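Local coordinates for Lmo0135 protein (Listeria monocytogenes EGD-e, PDB 5ISU) that probably serves as the extracellular solute-binding component of an ABC transporter, in a family generally linked to peptide uptake, at residues Gly26-Ile31 with Asp38-Thr43. Residues are numbered along the deposited sequence; the frame is centred on the assembly and turned at random.
Sequences GDPEVI and DRVTLT
G26 meets V40 through its backbone: the carbonyl oxygen lies 3.4 Å from V40 CG1, and CG2 packs against the same oxygen and extends to G26 N. A branched side chain suits this place, because it spreads two methyls over the backbone of a residue with no side chain. D27 points away from the helix at its CB, and its OD2 bonds to G188 N and Y185 OH, tying the loop to the 180-186 and 190-195 hairpin. P28, with no N-H to offer, packs its CB 4.1 Å from V40 CG1 and also rests on I44.

At E29 the polar link forms. Its backbone N donates to T41 OG1 at 2.8 Å, nearly straight at 172°. That hydroxyl, set beside its own backbone N (chi1 -53°), in turn donates to the syn lone pair of D38 OD1 at 2.5 Å. D38 is the N-cap of the helix, and its OD2 accepts from T41 N, 3.3 Å away and above the carboxylate plane. The E29 side chain, extended beyond CG, lays its carboxylate over that of D38, the planes 14° apart and E29 OE2 3.8 Å from D38 OD1. V30 O lies 3.3 Å from T41 CG2, and I31 touches that methyl and I44.

Threonine thus serves twice: its methyl rests on loop backbone, and its hydroxyl extends the N-cap of helix 39-48 to the loop after strand 19-24. The two bonds from T41 should favour ionised D38, so of the two close carboxylates the exposed E29 may more readily take up a proton.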
ATOM      1  N   GLY A  26       6.509   1.519 -15.670  1.00 60.99           N
ATOM      2  CA  GLY A  26       7.307   0.338 -16.019  1.00 60.01           C
ATOM      3  C   GLY A  26       6.482  -0.806 -16.556  1.00 56.80           C
ATOM      4  O   GLY A  26       5.263  -0.667 -16.740  1.00 53.71           O
ATOM      5  N   ASP A  27       7.151  -1.929 -16.825  1.00 57.89           N
ATOM      6  CA  ASP A  27       6.489  -3.136 -17.321  1.00 58.83           C
ATOM      7  C   ASP A  27       5.842  -3.874 -16.179  1.00 57.05           C
ATOM      8  O   ASP A  27       6.386  -3.905 -15.071  1.00 58.24           O
ATOM      9  CB  ASP A  27       7.461  -4.129 -17.994  1.00 63.85           C
ATOM     10  CG  ASP A  27       7.958  -3.661 -19.355  1.00 69.15           C
ATOM     11  OD1 ASP A  27       8.955  -2.898 -19.411  1.00 72.34           O
ATOM     12  OD2 ASP A  27       7.400  -4.143 -20.374  1.00 71.16           O
ATOM     13  N   PRO A  28       4.693  -4.511 -16.443  1.00 55.35           N
ATOM     14  CA  PRO A  28       4.105  -5.286 -15.378  1.00 54.51           C
ATOM     15  C   PRO A  28       4.892  -6.585 -15.192  1.00 56.19           C
ATOM     16  O   PRO A  28       5.726  -6.923 -16.028  1.00 56.31           O
ATOM     17  CB  PRO A  28       2.709  -5.586 -15.907  1.00 52.25           C
ATOM     18  CG  PRO A  28       2.908  -5.693 -17.384  1.00 54.10           C
ATOM     19  CD  PRO A  28       4.007  -4.731 -17.731  1.00 54.91           C
ATOM     20  N   GLU A  29       4.645  -7.273 -14.082  1.00 58.03           N
ATOM     21  CA  GLU A  29       5.267  -8.577 -13.820  1.00 62.90           C
ATOM     22  C   GLU A  29       4.164  -9.610 -14.114  1.00 60.02           C
ATOM     23  O   GLU A  29       3.456  -9.458 -15.102  1.00 60.05           O
ATOM     24  CB  GLU A  29       5.844  -8.639 -12.399  1.00 64.36           C
ATOM     25  CG  GLU A  29       6.935  -7.598 -12.153  1.00 68.90           C
ATOM     26  CD  GLU A  29       7.484  -7.616 -10.731  1.00 75.47           C
ATOM     27  OE1 GLU A  29       7.472  -8.687 -10.080  1.00 77.19           O
ATOM     28  OE2 GLU A  29       7.955  -6.554 -10.265  1.00 79.43           O
ATOM     29  N   VAL A  30       3.978 -10.625 -13.277  1.00 58.64           N
ATOM     30  CA  VAL A  30       2.949 -11.625 -13.548  1.00 56.33           C
ATOM     31  C   VAL A  30       1.547 -11.103 -13.167  1.00 54.41           C
ATOM     32  O   VAL A  30       1.268 -10.858 -11.994  1.00 50.49           O
ATOM     33  CB  VAL A  30       3.260 -12.924 -12.790  1.00 59.17           C
ATOM     34  CG1 VAL A  30       2.238 -13.999 -13.128  1.00 60.22           C
ATOM     35  CG2 VAL A  30       4.668 -13.403 -13.132  1.00 62.21           C
ATOM     36  N   ILE A  31       0.663 -10.954 -14.155  1.00 51.68           N
ATOM     37  CA  ILE A  31      -0.700 -10.452 -13.908  1.00 49.83           C
ATOM     38  C   ILE A  31      -1.595 -11.586 -13.375  1.00 48.82           C
ATOM     39  O   ILE A  31      -2.373 -12.213 -14.115  1.00 49.43           O
ATOM     40  CB  ILE A  31      -1.304  -9.802 -15.170  1.00 50.71           C
ATOM     41  CG1 ILE A  31      -0.286  -8.814 -15.775  1.00 52.88           C
ATOM     42  CG2 ILE A  31      -2.617  -9.101 -14.816  1.00 47.83           C
ATOM     43  CD1 ILE A  31      -0.716  -8.171 -17.073  1.00 54.04           C
ATOM     44  N   ASP A  38       3.730  -5.369  -7.159  1.00 51.39           N
ATOM     45  CA  ASP A  38       4.272  -4.060  -7.582  1.00 52.43           C
ATOM     46  C   ASP A  38       3.134  -3.118  -8.083  1.00 49.78           C
ATOM     47  O   ASP A  38       2.043  -3.571  -8.400  1.00 47.39           O
ATOM     48  CB  ASP A  38       5.348  -4.221  -8.659  1.00 55.28           C
ATOM     49  CG  ASP A  38       4.787  -4.787  -9.958  1.00 60.78           C
ATOM     50  OD1 ASP A  38       4.253  -5.924  -9.912  1.00 60.21           O
ATOM     51  OD2 ASP A  38       4.873  -4.104 -11.016  1.00 62.44           O
ATOM     52  N   ARG A  39       3.422  -1.819  -8.158  1.00 49.94           N
ATOM     53  CA  ARG A  39       2.431  -0.802  -8.542  1.00 51.82           C
ATOM     54  C   ARG A  39       1.832  -0.994  -9.933  1.00 47.81           C
ATOM     55  O   ARG A  39       0.606  -0.917 -10.092  1.00 46.83           O
ATOM     56  CB  ARG A  39       3.019   0.619  -8.359  1.00 59.50           C
ATOM     57  CG  ARG A  39       2.225   1.754  -9.011  1.00 66.47           C
ATOM     58  CD  ARG A  39       2.659   3.156  -8.557  1.00 74.15           C
ATOM     59  NE  ARG A  39       1.985   3.607  -7.322  1.00 77.39           N
ATOM     60  CZ  ARG A  39       2.446   3.500  -6.072  1.00 80.35           C
ATOM     61  NH1 ARG A  39       1.703   3.956  -5.067  1.00 79.41           N
ATOM     62  NH2 ARG A  39       3.634   2.953  -5.799  1.00 90.87           N
ATOM     63  N   VAL A  40       2.664  -1.315 -10.921  1.00 44.60           N
ATOM     64  CA  VAL A  40       2.174  -1.467 -12.287  1.00 43.11           C
ATOM     65  C   VAL A  40       1.290  -2.690 -12.458  1.00 39.85           C
ATOM     66  O   VAL A  40       0.206  -2.598 -13.050  1.00 39.24           O
ATOM     67  CB  VAL A  40       3.311  -1.475 -13.313  1.00 45.24           C
ATOM     68  CG1 VAL A  40       2.745  -1.648 -14.724  1.00 47.02           C
ATOM     69  CG2 VAL A  40       4.105  -0.185 -13.210  1.00 46.81           C
ATOM     70  N   THR A  41       1.720  -3.818 -11.915  1.00 39.15           N
ATOM     71  CA  THR A  41       0.952  -5.043 -12.051  1.00 39.87           C
ATOM     72  C   THR A  41      -0.393  -4.914 -11.344  1.00 36.89           C
ATOM     73  O   THR A  41      -1.421  -5.376 -11.859  1.00 39.33           O
ATOM     74  CB  THR A  41       1.704  -6.272 -11.472  1.00 43.13           C
ATOM     75  OG1 THR A  41       3.009  -6.360 -12.038  1.00 48.78           O
ATOM     76  CG2 THR A  41       0.978  -7.542 -11.778  1.00 44.44           C
ATOM     77  N   LEU A  42      -0.388  -4.308 -10.161  1.00 34.87           N
ATOM     78  CA  LEU A  42      -1.633  -4.136  -9.410  1.00 35.02           C
ATOM     79  C   LEU A  42      -2.593  -3.202 -10.140  1.00 34.64           C
ATOM     80  O   LEU A  42      -3.803  -3.395 -10.098  1.00 35.91           O
ATOM     81  CB  LEU A  42      -1.357  -3.615  -7.980  1.00 36.39           C
ATOM     82  CG  LEU A  42      -0.818  -4.649  -6.987  1.00 37.86           C
ATOM     83  CD1 LEU A  42      -0.337  -4.032  -5.676  1.00 39.31           C
ATOM     84  CD2 LEU A  42      -1.868  -5.714  -6.706  1.00 36.11           C
ATOM     85  N   THR A  43      -2.040  -2.187 -10.797  1.00 35.79           N
ATOM     86  CA  THR A  43      -2.836  -1.217 -11.525  1.00 35.91           C
ATOM     87  C   THR A  43      -3.561  -1.921 -12.671  1.00 36.46           C
ATOM     88  O   THR A  43      -4.750  -1.703 -12.886  1.00 34.56           O
ATOM     89  CB  THR A  43      -1.937  -0.081 -12.071  1.00 38.14           C
ATOM     90  OG1 THR A  43      -1.300   0.586 -10.986  1.00 37.21           O
ATOM     91  CG2 THR A  43      -2.736   0.950 -12.872  1.00 37.91           C
TER